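Local coordinates for protein intimin (Escherichia coli, PDB 1F00) that serves as an adhesin of enteropathogenic strains, probably binding its receptor through a C-type lectin-like domain carried at the end of immunoglobulin-like domains, at residues T12-G17 and F94-I99; E105-G110 and Q124-A129; Y136-A141 and T163-I168; P188-R193 and Q237-W242; K192-N197 and A276-V281. All coordinates share one frame; numbering follows the deposited sequence.

In the fold
The five contacts follow the chain from one domain to the next. Contact 1 lies at the surface, where the first immunoglobulin-like domain passes into the second; two backbone bonds set it. Contacts 2 to 5 are partly buried. Contacts 2 and 3 belong to the second such domain. Contact 2 mixes strand pairing with a polar side-chain pair. Contact 3 joins two strands whose inner face carries a tryptophan, which packs on residues of contacts 1 and 2. Contacts 4 and 5 lie in the C-type lectin-like domain, their centres about 7 Å apart. They share K192 and R193. Contact 4 is largely apolar, whereas contact 5 adds a backbone bond, a bridging water and an arginine over a tyrosine ring.

Contact 1 (T12-G17 and F94-I99); sequences TAVANG and FTTLTI
The F94 ring is met at its edge, in its own plane, by the methyl group of T12. CG2 of T12 lies 3.5 Å from F94 CD2 and only a little farther from CE2. With OG1 of T12 beside the backbone N (chi1 -64°), the methyl is left opposite that N and faces the ring edge. D171 and N133, from loops of the next domain, also touch this ring.

The backbones form a parallel bridge between V14 and F94. F94 N donates to A13 O at 2.8 Å. A15 N donates to F94 O, also at 2.8 Å, so F94 is bonded by the residues flanking V14. The CA of V14 sits 3.4 Å from F94 O. Beyond the bridge, CG1 of V14 reaches OG1 of T96 at 3.8 Å. A15 is the centre of an inverse gamma turn, just where strand 12-14 has ended.

A parallel pair of an early strand with the last one is known from many immunoglobulin-like domains. Just past it, Q173, from the second domain, bonds to T95 O and L97 N. Two main-chain bonds fix the register of this surface contact; the side chains add a small apolar touch.

Contact 2 (E105-G110 and Q124-A129); sequences EIVGTG and QVNLKA
In E105, CG lies opposite the backbone N (chi1 173°), and in N126, CG sits beside its own backbone N; these torsions bring the carboxylate and the amide together. The extended chain of E105 runs alongside N126 and sets OE1 next to ND2. The two residues form a hydrogen-bonded antiparallel pair, in a sheet of the second immunoglobulin-like domain.

N126 ND2 donates to E105 OE1 at 2.8 Å. The oxygen lies in the amide plane of N126, but the donor comes from above the carboxylate, 44° out of its plane. The two flat groups are turned 69° apart.

Between the backbones, E105 N bonds to N126 O at 3.1 Å, and N126 N to E105 O at 2.8 Å. One step on, V107 N donates to Q124 O at 3.0 Å. V107 CG2 rests close to this carbonyl group and also touches N126 OD1 at 3.6 Å. After V107 the chain folds into a turn, closed by G110 N on I106 O.

On the other face of the sheet, I106 CD1 approaches V125 CG1 at 4.1 Å. Both residues pack on W224 from helix 214-224, so this face adjoins the lectin-like domain.

The carboxylate has further polar neighbours. K112 makes a long, weak ion pair with OE2. A water donates to E105 OE1 and accepts from K128 NZ at 2.8 Å, linking acid and lysine whose charged atoms do not touch directly.

Contact 3 (Y136-A141 and T163-I168); sequences YTWRSA and TTISVI
W138 lies alongside V167, both pointing to the same face of their sheet. Its CB passes near S166 O. From there the indole spreads along V167. CD2 meets V167 CB. CE2 has V167 CG2 at 3.6 Å, and NE1 and CZ2 meet the same methyl more loosely. CE3 touches V167 CB, also at 3.6 Å, while I165 CG2 comes at the ring edge, 3.8 Å from CE3. At the far end CZ3 and CH2 are still within touch of V167 CB. V167 CB stands nearly on the normal of the W138 six-membered ring, 10° off it, a CH-pi contact over the face. Beside it, V167 CG2 points away from its backbone N (chi1 62°) and lies over the middle of the W138 indole, 3.6 Å above its plane. The same methyl also reaches Y136 CB at 3.5 Å. Farther along, I165 CD1 packs against S140 CB at 3.6 Å.

The other face of the sheet carries R139. Its CG sits between the backbone N and the carbonyl carbon (chi1 72°), and the extended chain then leads across to the other strand. S166 CB lies over the guanidinium centre. I168 CG2 meets its edge, 3.6 Å from R139 NH1.

Five backbone bonds join the strands, from T137 to A141. A water beside T137 OG1 also makes a weak bond to I168 O.

I99, L127 and A129 of the facing sheet pack on the indole. An antiparallel pair with an aromatic residue pressed between two sheets is typical of an immunoglobulin-like beta sandwich.

Contact 4 (P188-R193 and Q237-W242); sequences PNMSKR and QTIISW
M190 and I239 make the centre of this contact, their side chains crossing at about a right angle. The methionine is bent at both chi2 and chi3 (-47° and -59°), which folds its end back over the isoleucine. M190 SD lies 3.7 Å from I239 CG2. M190 CE lies 3.6 Å from I239 CG1, and it also touches T238 O at 3.7 Å. P188 CB approaches I239 CG2 at 4.1 Å, so that methyl is shared by the proline and the sulfur.

A second patch lies past the corner that the chain turns at S191. Here R193 stretches out, and its NH2 meets T238 CG2 at 3.4 Å. I240 CG2 is more distant from this group.

The next shell fixes the segment 237-242. D259 accepts from I239 N through one carboxylate oxygen and bonds T238 OG1 through the other. S241 OG donates to I239 O at 2.8 Å and is also bonded to T279. Y277 pairs its backbone with I240 and touches M190 and I240 with its side chain. Segment 237-242 is therefore placed largely by strands 254-259 and 276-281 of the C-type lectin-like domain. In the other segment, N189 bonds to A278 of strand 276-281.

Between the two segments themselves, contact is by carbon and sulfur surfaces and by the terminal NH2 of R193 against a threonine methyl. No polar bond joins them, so their mutual position probably depends on the polar bonds each makes to neighbouring strands.

Contact 5 (K192-N197 and A276-V281); sequences KRVTYN and AYATCV
V194 and A276 are joined by the one direct hydrogen bond of this contact. V194 N donates to A276 O at 2.8 Å. The weakly bonded strand 192-194 runs at 90° to strand 276-281, so the pairing is brief. A water extends it: it donates to K192 O at 2.7 Å and accepts from A278 N at 2.8 Å.

The aromatic contact is made by R193 and Y277. The arginine chain runs over the tyrosine face, with CG 3.7 Å from the ring centroid, a CH-pi contact. Farther out, Y277 CZ lies 3.5 Å above the guanidinium plane, toward its rim. The two planes are tilted by 44°, so they are not stacked flat. In Y277, CG stands beside the backbone N (chi1 -68°), which turns the ring back to 192-193.

Apolar contact is slight. V194 CG2 meets A278 CB at 3.9 Å, and A199 of the following helix touches both residues.

Around this, W242 NE1 bonds to V194 O, and T195 N-caps helix 196-205 through D198 N. Strand 276-281 also pairs with strand 184-190. A last strand returning to pair with the start of the domain, next to its first helix, is typical of the C-type lectin-like fold.

Contact 1 (T12-G17 and F94-I99)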
# COMPACT_ATOMS: atom_id res chain seq x y z
N THR A 12 6.27 19.47 -11.20
CA THR A 12 6.67 18.26 -10.50
C THR A 12 6.87 17.14 -11.52
O THR A 12 6.17 17.09 -12.53
CB THR A 12 5.60 17.82 -9.47
OG1 THR A 12 5.49 18.82 -8.44
CG2 THR A 12 5.98 16.52 -8.83
N ALA A 13 7.83 16.27 -11.25
CA ALA A 13 8.13 15.15 -12.15
C ALA A 13 8.86 14.05 -11.40
O ALA A 13 9.41 14.27 -10.32
CB ALA A 13 8.97 15.64 -13.33
N VAL A 14 8.88 12.86 -11.99
CA VAL A 14 9.55 11.72 -11.37
C VAL A 14 11.03 11.68 -11.76
O VAL A 14 11.38 11.90 -12.92
CB VAL A 14 8.88 10.39 -11.81
CG1 VAL A 14 9.53 9.22 -11.08
CG2 VAL A 14 7.40 10.43 -11.53
N ALA A 15 11.89 11.41 -10.79
CA ALA A 15 13.33 11.35 -11.04
C ALA A 15 13.74 9.99 -11.60
O ALA A 15 14.56 9.28 -11.02
CB ALA A 15 14.09 11.63 -9.75
N ASN A 16 13.16 9.63 -12.75
CA ASN A 16 13.47 8.37 -13.40
C ASN A 16 14.31 8.59 -14.65
O ASN A 16 14.56 7.66 -15.42
CB ASN A 16 12.18 7.62 -13.78
CG ASN A 16 11.26 8.45 -14.65
OD1 ASN A 16 11.70 9.37 -15.34
ND2 ASN A 16 9.98 8.11 -14.63
N GLY A 17 14.73 9.83 -14.85
CA GLY A 17 15.54 10.16 -16.01
C GLY A 17 14.76 10.10 -17.31
O GLY A 17 15.35 10.14 -18.38
N PHE A 94 10.86 14.06 -7.88
CA PHE A 94 10.67 13.20 -6.73
C PHE A 94 10.97 11.74 -7.06
O PHE A 94 10.76 11.29 -8.19
CB PHE A 94 9.24 13.33 -6.20
CG PHE A 94 8.94 14.68 -5.59
CD1 PHE A 94 9.42 15.01 -4.33
CD2 PHE A 94 8.17 15.62 -6.28
CE1 PHE A 94 9.15 16.25 -3.76
CE2 PHE A 94 7.90 16.86 -5.73
CZ PHE A 94 8.39 17.19 -4.46
N THR A 95 11.48 11.02 -6.07
CA THR A 95 11.79 9.61 -6.24
C THR A 95 10.51 8.86 -6.63
O THR A 95 9.41 9.32 -6.35
CB THR A 95 12.32 9.01 -4.92
OG1 THR A 95 13.65 9.50 -4.68
CG2 THR A 95 12.34 7.50 -4.98
N THR A 96 10.69 7.72 -7.29
CA THR A 96 9.57 6.88 -7.72
C THR A 96 8.77 6.40 -6.51
O THR A 96 9.34 5.88 -5.55
CB THR A 96 10.09 5.63 -8.46
OG1 THR A 96 10.91 6.03 -9.56
CG2 THR A 96 8.92 4.79 -8.96
N LEU A 97 7.45 6.58 -6.56
CA LEU A 97 6.59 6.14 -5.47
C LEU A 97 6.57 4.61 -5.52
O LEU A 97 6.36 4.02 -6.58
CB LEU A 97 5.17 6.69 -5.65
CG LEU A 97 4.20 6.43 -4.49
CD1 LEU A 97 4.80 6.96 -3.18
CD2 LEU A 97 2.86 7.08 -4.78
N THR A 98 6.77 3.99 -4.37
CA THR A 98 6.83 2.54 -4.28
C THR A 98 6.22 2.01 -2.99
O THR A 98 6.26 2.67 -1.96
CB THR A 98 8.31 2.07 -4.34
OG1 THR A 98 8.89 2.47 -5.59
CG2 THR A 98 8.40 0.56 -4.19
N ILE A 99 5.67 0.80 -3.06
CA ILE A 99 5.13 0.16 -1.88
C ILE A 99 6.11 -0.96 -1.54
O ILE A 99 6.39 -1.83 -2.37
CB ILE A 99 3.72 -0.43 -2.12
CG1 ILE A 99 2.71 0.71 -2.28
CG2 ILE A 99 3.32 -1.33 -0.94
CD1 ILE A 99 1.30 0.25 -2.65

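Contact 2 (E105-G110 and Q124-A129)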
# COMPACT_ATOMS: atom_id res chain seq x y z
N GLU A 105 4.05 -5.58 7.13
CA GLU A 105 4.12 -5.81 8.57
C GLU A 105 2.86 -6.31 9.28
O GLU A 105 1.80 -5.69 9.21
CB GLU A 105 4.61 -4.53 9.25
CG GLU A 105 4.57 -4.56 10.77
CD GLU A 105 4.94 -3.23 11.38
OE1 GLU A 105 4.34 -2.20 10.99
OE2 GLU A 105 5.82 -3.21 12.26
N ILE A 106 3.00 -7.45 9.96
CA ILE A 106 1.91 -8.03 10.73
C ILE A 106 1.75 -7.12 11.95
O ILE A 106 2.65 -7.05 12.80
CB ILE A 106 2.26 -9.44 11.22
CG1 ILE A 106 2.63 -10.32 10.02
CG2 ILE A 106 1.08 -10.03 12.00
CD1 ILE A 106 1.52 -10.50 9.03
N VAL A 107 0.62 -6.44 12.05
CA VAL A 107 0.38 -5.50 13.14
C VAL A 107 0.55 -6.06 14.55
O VAL A 107 1.11 -5.39 15.43
CB VAL A 107 -1.03 -4.85 13.00
CG1 VAL A 107 -1.39 -4.06 14.26
CG2 VAL A 107 -1.06 -3.93 11.80
N GLY A 108 0.09 -7.28 14.78
CA GLY A 108 0.21 -7.85 16.11
C GLY A 108 1.60 -8.26 16.56
O GLY A 108 1.92 -8.15 17.75
N THR A 109 2.43 -8.70 15.62
CA THR A 109 3.78 -9.17 15.94
C THR A 109 4.95 -8.32 15.45
O THR A 109 6.06 -8.43 15.99
CB THR A 109 3.98 -10.58 15.39
OG1 THR A 109 3.96 -10.53 13.95
CG2 THR A 109 2.87 -11.50 15.87
N GLY A 110 4.74 -7.49 14.44
CA GLY A 110 5.82 -6.68 13.93
C GLY A 110 6.63 -7.41 12.87
O GLY A 110 7.53 -6.83 12.25
N GLN A 124 -4.82 -7.43 10.79
CA GLN A 124 -4.34 -6.18 10.20
C GLN A 124 -2.85 -6.16 9.88
O GLN A 124 -2.04 -6.69 10.63
CB GLN A 124 -4.69 -5.02 11.14
CG GLN A 124 -6.19 -4.87 11.36
CD GLN A 124 -6.52 -3.91 12.48
OE1 GLN A 124 -6.12 -4.13 13.63
NE2 GLN A 124 -7.24 -2.85 12.16
N VAL A 125 -2.50 -5.53 8.76
CA VAL A 125 -1.11 -5.41 8.35
C VAL A 125 -0.82 -3.97 7.95
O VAL A 125 -1.73 -3.22 7.56
CB VAL A 125 -0.78 -6.33 7.15
CG1 VAL A 125 -1.10 -7.77 7.50
CG2 VAL A 125 -1.56 -5.90 5.90
N ASN A 126 0.44 -3.56 8.09
CA ASN A 126 0.83 -2.20 7.72
C ASN A 126 1.61 -2.21 6.41
O ASN A 126 2.59 -2.93 6.27
CB ASN A 126 1.70 -1.55 8.80
CG ASN A 126 0.93 -1.28 10.09
OD1 ASN A 126 -0.23 -0.87 10.07
ND2 ASN A 126 1.60 -1.48 11.22
N LEU A 127 1.15 -1.41 5.45
CA LEU A 127 1.85 -1.30 4.17
C LEU A 127 2.67 -0.02 4.22
O LEU A 127 2.17 1.02 4.67
CB LEU A 127 0.86 -1.20 3.00
CG LEU A 127 -0.13 -2.34 2.76
CD1 LEU A 127 -0.76 -2.17 1.39
CD2 LEU A 127 0.57 -3.68 2.85
N LYS A 128 3.91 -0.08 3.76
CA LYS A 128 4.76 1.11 3.76
C LYS A 128 5.10 1.56 2.36
O LYS A 128 5.50 0.76 1.51
CB LYS A 128 6.06 0.85 4.54
CG LYS A 128 5.93 1.01 6.05
CD LYS A 128 5.57 2.44 6.43
CE LYS A 128 5.39 2.59 7.94
NZ LYS A 128 4.31 1.70 8.47
N ALA A 129 4.92 2.85 2.12
CA ALA A 129 5.22 3.44 0.82
C ALA A 129 6.46 4.29 0.99
O ALA A 129 6.79 4.70 2.11
CB ALA A 129 4.05 4.30 0.35
O HOH W 1 5.41 -0.88 8.59

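Contact 3 (Y136-A141 and T163-I168)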
# COMPACT_ATOMS: atom_id res chain seq x y z
N TYR A 136 1.23 10.72 1.60
CA TYR A 136 0.43 9.64 1.03
C TYR A 136 -1.05 9.55 1.39
O TYR A 136 -1.47 9.94 2.48
CB TYR A 136 1.09 8.30 1.40
CG TYR A 136 2.59 8.28 1.21
CD1 TYR A 136 3.17 8.69 0.01
CD2 TYR A 136 3.44 7.81 2.23
CE1 TYR A 136 4.54 8.65 -0.18
CE2 TYR A 136 4.82 7.77 2.04
CZ TYR A 136 5.37 8.20 0.84
OH TYR A 136 6.73 8.17 0.62
N THR A 137 -1.83 9.00 0.46
CA THR A 137 -3.26 8.78 0.65
C THR A 137 -3.52 7.38 0.10
O THR A 137 -3.18 7.10 -1.05
CB THR A 137 -4.10 9.79 -0.16
OG1 THR A 137 -3.76 11.13 0.26
CG2 THR A 137 -5.58 9.57 0.09
N TRP A 138 -4.12 6.52 0.91
CA TRP A 138 -4.38 5.13 0.50
C TRP A 138 -5.84 4.82 0.17
O TRP A 138 -6.76 5.49 0.63
CB TRP A 138 -3.92 4.16 1.60
CG TRP A 138 -2.49 4.32 2.01
CD1 TRP A 138 -1.96 5.30 2.80
CD2 TRP A 138 -1.40 3.45 1.66
NE1 TRP A 138 -0.60 5.10 2.95
CE2 TRP A 138 -0.24 3.98 2.26
CE3 TRP A 138 -1.31 2.29 0.88
CZ2 TRP A 138 1.02 3.37 2.12
CZ3 TRP A 138 -0.06 1.69 0.73
CH2 TRP A 138 1.08 2.23 1.35
N ARG A 139 -6.05 3.78 -0.63
CA ARG A 139 -7.40 3.37 -0.99
C ARG A 139 -7.39 1.91 -1.37
O ARG A 139 -6.34 1.34 -1.69
CB ARG A 139 -7.92 4.20 -2.17
CG ARG A 139 -7.27 3.88 -3.52
CD ARG A 139 -7.97 4.67 -4.64
NE ARG A 139 -7.58 4.23 -5.99
CZ ARG A 139 -6.50 4.64 -6.64
NH1 ARG A 139 -5.66 5.52 -6.08
NH2 ARG A 139 -6.26 4.20 -7.88
N SER A 140 -8.56 1.29 -1.32
CA SER A 140 -8.72 -0.10 -1.69
C SER A 140 -9.72 -0.16 -2.82
O SER A 140 -10.75 0.51 -2.76
CB SER A 140 -9.25 -0.93 -0.52
OG SER A 140 -9.61 -2.23 -0.97
N ALA A 141 -9.43 -0.96 -3.84
CA ALA A 141 -10.33 -1.10 -4.97
C ALA A 141 -11.62 -1.81 -4.54
O ALA A 141 -12.66 -1.68 -5.19
CB ALA A 141 -9.64 -1.88 -6.10
N THR A 163 -7.94 -8.09 -4.46
CA THR A 163 -8.19 -6.69 -4.76
C THR A 163 -6.85 -5.99 -4.75
O THR A 163 -5.80 -6.63 -4.61
CB THR A 163 -9.16 -6.06 -3.71
OG1 THR A 163 -9.58 -4.77 -4.17
CG2 THR A 163 -8.46 -5.91 -2.35
N THR A 164 -6.85 -4.68 -4.93
CA THR A 164 -5.60 -3.95 -4.94
C THR A 164 -5.64 -2.77 -3.97
O THR A 164 -6.68 -2.14 -3.81
CB THR A 164 -5.28 -3.42 -6.36
OG1 THR A 164 -6.40 -2.68 -6.85
CG2 THR A 164 -4.98 -4.58 -7.31
N ILE A 165 -4.51 -2.51 -3.32
CA ILE A 165 -4.41 -1.38 -2.41
C ILE A 165 -3.50 -0.41 -3.15
O ILE A 165 -2.42 -0.80 -3.60
CB ILE A 165 -3.75 -1.76 -1.07
CG1 ILE A 165 -4.56 -2.85 -0.38
CG2 ILE A 165 -3.62 -0.52 -0.17
CD1 ILE A 165 -6.02 -2.48 -0.14
N SER A 166 -3.94 0.83 -3.29
CA SER A 166 -3.17 1.84 -3.99
C SER A 166 -2.82 3.01 -3.09
O SER A 166 -3.58 3.38 -2.20
CB SER A 166 -3.96 2.37 -5.20
OG SER A 166 -4.20 1.35 -6.16
N VAL A 167 -1.65 3.59 -3.31
CA VAL A 167 -1.23 4.75 -2.55
C VAL A 167 -0.90 5.83 -3.57
O VAL A 167 -0.37 5.53 -4.65
CB VAL A 167 0.02 4.48 -1.68
CG1 VAL A 167 1.20 4.11 -2.57
CG2 VAL A 167 0.36 5.72 -0.85
N ILE A 168 -1.24 7.07 -3.26
CA ILE A 168 -0.91 8.17 -4.14
C ILE A 168 -0.21 9.25 -3.32
O ILE A 168 -0.54 9.46 -2.15
CB ILE A 168 -2.18 8.78 -4.83
CG1 ILE A 168 -3.17 9.27 -3.78
CG2 ILE A 168 -2.83 7.73 -5.72
CD1 ILE A 168 -4.46 9.83 -4.38
O HOH W 2 -1.66 12.33 -0.91

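Contact 4 (P188-R193 and Q237-W242)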
# COMPACT_ATOMS: atom_id res chain seq x y z
N PRO A 188 -13.57 -16.40 14.02
CA PRO A 188 -13.95 -16.71 15.41
C PRO A 188 -15.28 -16.01 15.72
O PRO A 188 -15.47 -14.84 15.38
CB PRO A 188 -12.82 -16.10 16.24
CG PRO A 188 -11.67 -15.97 15.27
CD PRO A 188 -12.36 -15.56 13.99
N ASN A 189 -16.20 -16.74 16.35
CA ASN A 189 -17.49 -16.17 16.72
C ASN A 189 -17.41 -15.90 18.23
O ASN A 189 -17.67 -16.79 19.05
CB ASN A 189 -18.61 -17.16 16.35
CG ASN A 189 -18.70 -17.40 14.84
OD1 ASN A 189 -19.25 -16.58 14.10
ND2 ASN A 189 -18.15 -18.53 14.38
N MET A 190 -17.06 -14.67 18.58
CA MET A 190 -16.86 -14.28 19.98
C MET A 190 -18.04 -13.88 20.86
O MET A 190 -17.85 -13.56 22.03
CB MET A 190 -15.83 -13.13 20.02
CG MET A 190 -14.53 -13.43 19.29
SD MET A 190 -13.90 -15.06 19.72
CE MET A 190 -13.68 -14.90 21.52
N SER A 191 -19.26 -13.91 20.34
CA SER A 191 -20.41 -13.50 21.14
C SER A 191 -20.80 -14.47 22.26
O SER A 191 -21.45 -14.07 23.24
CB SER A 191 -21.62 -13.25 20.23
OG SER A 191 -21.99 -14.42 19.53
N LYS A 192 -20.40 -15.73 22.14
CA LYS A 192 -20.75 -16.73 23.14
C LYS A 192 -20.03 -18.05 22.95
O LYS A 192 -19.74 -18.45 21.82
CB LYS A 192 -22.25 -17.00 23.09
CG LYS A 192 -22.72 -17.46 21.70
CD LYS A 192 -24.22 -17.71 21.64
CE LYS A 192 -24.67 -18.01 20.21
NZ LYS A 192 -26.13 -18.27 20.16
N ARG A 193 -19.75 -18.74 24.05
CA ARG A 193 -19.13 -20.06 23.96
C ARG A 193 -20.30 -20.99 23.66
O ARG A 193 -21.43 -20.74 24.09
CB ARG A 193 -18.46 -20.46 25.27
CG ARG A 193 -17.18 -19.70 25.57
CD ARG A 193 -16.54 -20.21 26.85
NE ARG A 193 -15.36 -19.44 27.23
CZ ARG A 193 -15.37 -18.14 27.52
NH1 ARG A 193 -16.50 -17.45 27.46
NH2 ARG A 193 -14.24 -17.53 27.87
N GLN A 237 -9.75 -12.05 26.13
CA GLN A 237 -8.52 -12.47 26.80
C GLN A 237 -8.30 -13.93 26.42
O GLN A 237 -7.23 -14.49 26.65
CB GLN A 237 -8.63 -12.33 28.32
CG GLN A 237 -8.70 -10.89 28.80
CD GLN A 237 -10.05 -10.24 28.54
OE1 GLN A 237 -10.20 -9.03 28.72
NE2 GLN A 237 -11.03 -11.04 28.14
N THR A 238 -9.33 -14.55 25.85
CA THR A 238 -9.23 -15.94 25.43
C THR A 238 -10.13 -16.24 24.25
O THR A 238 -11.30 -15.87 24.23
CB THR A 238 -9.62 -16.92 26.57
OG1 THR A 238 -9.64 -18.25 26.05
CG2 THR A 238 -11.01 -16.58 27.12
N ILE A 239 -9.56 -16.90 23.24
CA ILE A 239 -10.34 -17.30 22.08
C ILE A 239 -10.14 -18.80 21.92
O ILE A 239 -9.71 -19.29 20.87
CB ILE A 239 -9.91 -16.55 20.80
CG1 ILE A 239 -10.14 -15.05 20.99
CG2 ILE A 239 -10.76 -17.03 19.61
CD1 ILE A 239 -9.85 -14.20 19.75
N ILE A 240 -10.42 -19.52 23.01
CA ILE A 240 -10.32 -20.97 23.03
C ILE A 240 -11.37 -21.47 22.03
O ILE A 240 -12.55 -21.14 22.14
CB ILE A 240 -10.60 -21.51 24.46
CG1 ILE A 240 -10.60 -23.04 24.46
CG2 ILE A 240 -11.92 -20.96 24.99
CD1 ILE A 240 -10.74 -23.65 25.85
N SER A 241 -10.93 -22.26 21.05
CA SER A 241 -11.81 -22.75 20.00
C SER A 241 -11.79 -24.26 19.79
O SER A 241 -10.74 -24.89 19.87
CB SER A 241 -11.44 -22.07 18.67
OG SER A 241 -11.16 -20.70 18.87
N TRP A 242 -12.96 -24.82 19.49
CA TRP A 242 -13.10 -26.26 19.25
C TRP A 242 -12.35 -26.67 17.98
O TRP A 242 -12.24 -25.88 17.04
CB TRP A 242 -14.57 -26.63 19.03
CG TRP A 242 -15.51 -26.38 20.16
CD1 TRP A 242 -16.48 -25.43 20.22
CD2 TRP A 242 -15.64 -27.17 21.35
NE1 TRP A 242 -17.22 -25.57 21.38
CE2 TRP A 242 -16.72 -26.64 22.09
CE3 TRP A 242 -14.95 -28.28 21.86
CZ2 TRP A 242 -17.13 -27.18 23.31
CZ3 TRP A 242 -15.36 -28.82 23.08
CH2 TRP A 242 -16.45 -28.26 23.79

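Contact 5 (K192-N197 and A276-V281)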
# COMPACT_ATOMS: atom_id res chain seq x y z
N LYS A 192 -20.40 -15.73 22.14
CA LYS A 192 -20.75 -16.73 23.14
C LYS A 192 -20.03 -18.05 22.95
O LYS A 192 -19.74 -18.45 21.82
CB LYS A 192 -22.25 -17.00 23.09
CG LYS A 192 -22.72 -17.46 21.70
CD LYS A 192 -24.22 -17.71 21.64
CE LYS A 192 -24.67 -18.01 20.21
NZ LYS A 192 -26.13 -18.27 20.16
N ARG A 193 -19.75 -18.74 24.05
CA ARG A 193 -19.13 -20.06 23.96
C ARG A 193 -20.30 -20.99 23.66
O ARG A 193 -21.43 -20.74 24.09
CB ARG A 193 -18.46 -20.46 25.27
CG ARG A 193 -17.18 -19.70 25.57
CD ARG A 193 -16.54 -20.21 26.85
NE ARG A 193 -15.36 -19.44 27.23
CZ ARG A 193 -15.37 -18.14 27.52
NH1 ARG A 193 -16.50 -17.45 27.46
NH2 ARG A 193 -14.24 -17.53 27.87
N VAL A 194 -20.04 -22.05 22.91
CA VAL A 194 -21.09 -22.98 22.53
C VAL A 194 -20.62 -24.43 22.66
O VAL A 194 -19.43 -24.68 22.84
CB VAL A 194 -21.52 -22.73 21.07
CG1 VAL A 194 -22.10 -21.33 20.93
CG2 VAL A 194 -20.32 -22.89 20.12
N THR A 195 -21.56 -25.37 22.58
CA THR A 195 -21.18 -26.77 22.67
C THR A 195 -20.47 -27.13 21.37
O THR A 195 -20.54 -26.37 20.40
CB THR A 195 -22.40 -27.70 22.82
OG1 THR A 195 -23.17 -27.68 21.61
CG2 THR A 195 -23.27 -27.25 23.98
N TYR A 196 -19.81 -28.27 21.35
CA TYR A 196 -19.12 -28.72 20.15
C TYR A 196 -20.11 -28.88 18.99
O TYR A 196 -19.85 -28.41 17.88
CB TYR A 196 -18.39 -30.05 20.43
CG TYR A 196 -17.78 -30.69 19.20
CD1 TYR A 196 -18.54 -31.50 18.36
CD2 TYR A 196 -16.45 -30.46 18.85
CE1 TYR A 196 -18.00 -32.06 17.20
CE2 TYR A 196 -15.90 -31.01 17.69
CZ TYR A 196 -16.68 -31.81 16.88
OH TYR A 196 -16.15 -32.36 15.74
N ASN A 197 -21.24 -29.52 19.24
CA ASN A 197 -22.22 -29.71 18.17
C ASN A 197 -22.76 -28.40 17.62
O ASN A 197 -22.97 -28.27 16.42
CB ASN A 197 -23.38 -30.59 18.64
CG ASN A 197 -23.01 -32.06 18.69
OD1 ASN A 197 -22.31 -32.57 17.81
ND2 ASN A 197 -23.48 -32.77 19.71
N ALA A 276 -16.11 -23.81 24.68
CA ALA A 276 -15.27 -23.08 23.74
C ALA A 276 -16.06 -22.29 22.72
O ALA A 276 -17.27 -22.42 22.61
CB ALA A 276 -14.33 -24.06 23.02
N TYR A 277 -15.35 -21.44 21.98
CA TYR A 277 -15.95 -20.62 20.94
C TYR A 277 -15.95 -21.38 19.62
O TYR A 277 -15.13 -22.28 19.42
CB TYR A 277 -15.18 -19.32 20.76
CG TYR A 277 -15.29 -18.40 21.94
CD1 TYR A 277 -14.30 -18.36 22.93
CD2 TYR A 277 -16.41 -17.58 22.10
CE1 TYR A 277 -14.43 -17.53 24.04
CE2 TYR A 277 -16.55 -16.75 23.21
CZ TYR A 277 -15.56 -16.73 24.18
OH TYR A 277 -15.70 -15.92 25.28
N ALA A 278 -16.87 -21.02 18.73
CA ALA A 278 -16.93 -21.65 17.44
C ALA A 278 -16.10 -20.79 16.49
O ALA A 278 -16.44 -19.63 16.22
CB ALA A 278 -18.37 -21.73 16.94
N THR A 279 -14.98 -21.35 16.03
CA THR A 279 -14.12 -20.65 15.09
C THR A 279 -14.22 -21.44 13.80
O THR A 279 -13.89 -22.63 13.75
CB THR A 279 -12.66 -20.58 15.58
OG1 THR A 279 -12.56 -19.63 16.65
CG2 THR A 279 -11.73 -20.13 14.45
N CYS A 280 -14.70 -20.78 12.75
CA CYS A 280 -14.88 -21.41 11.46
C CYS A 280 -13.73 -21.14 10.48
O CYS A 280 -13.15 -20.06 10.48
CB CYS A 280 -16.20 -20.93 10.84
SG CYS A 280 -16.56 -21.57 9.19
N VAL A 281 -13.42 -22.15 9.66
CA VAL A 281 -12.38 -22.03 8.65
C VAL A 281 -13.09 -22.06 7.30
O VAL A 281 -13.74 -23.05 6.96
CB VAL A 281 -11.39 -23.21 8.72
CG1 VAL A 281 -10.28 -23.02 7.68
CG2 VAL A 281 -10.79 -23.31 10.12
O HOH W 3 -18.92 -19.15 19.33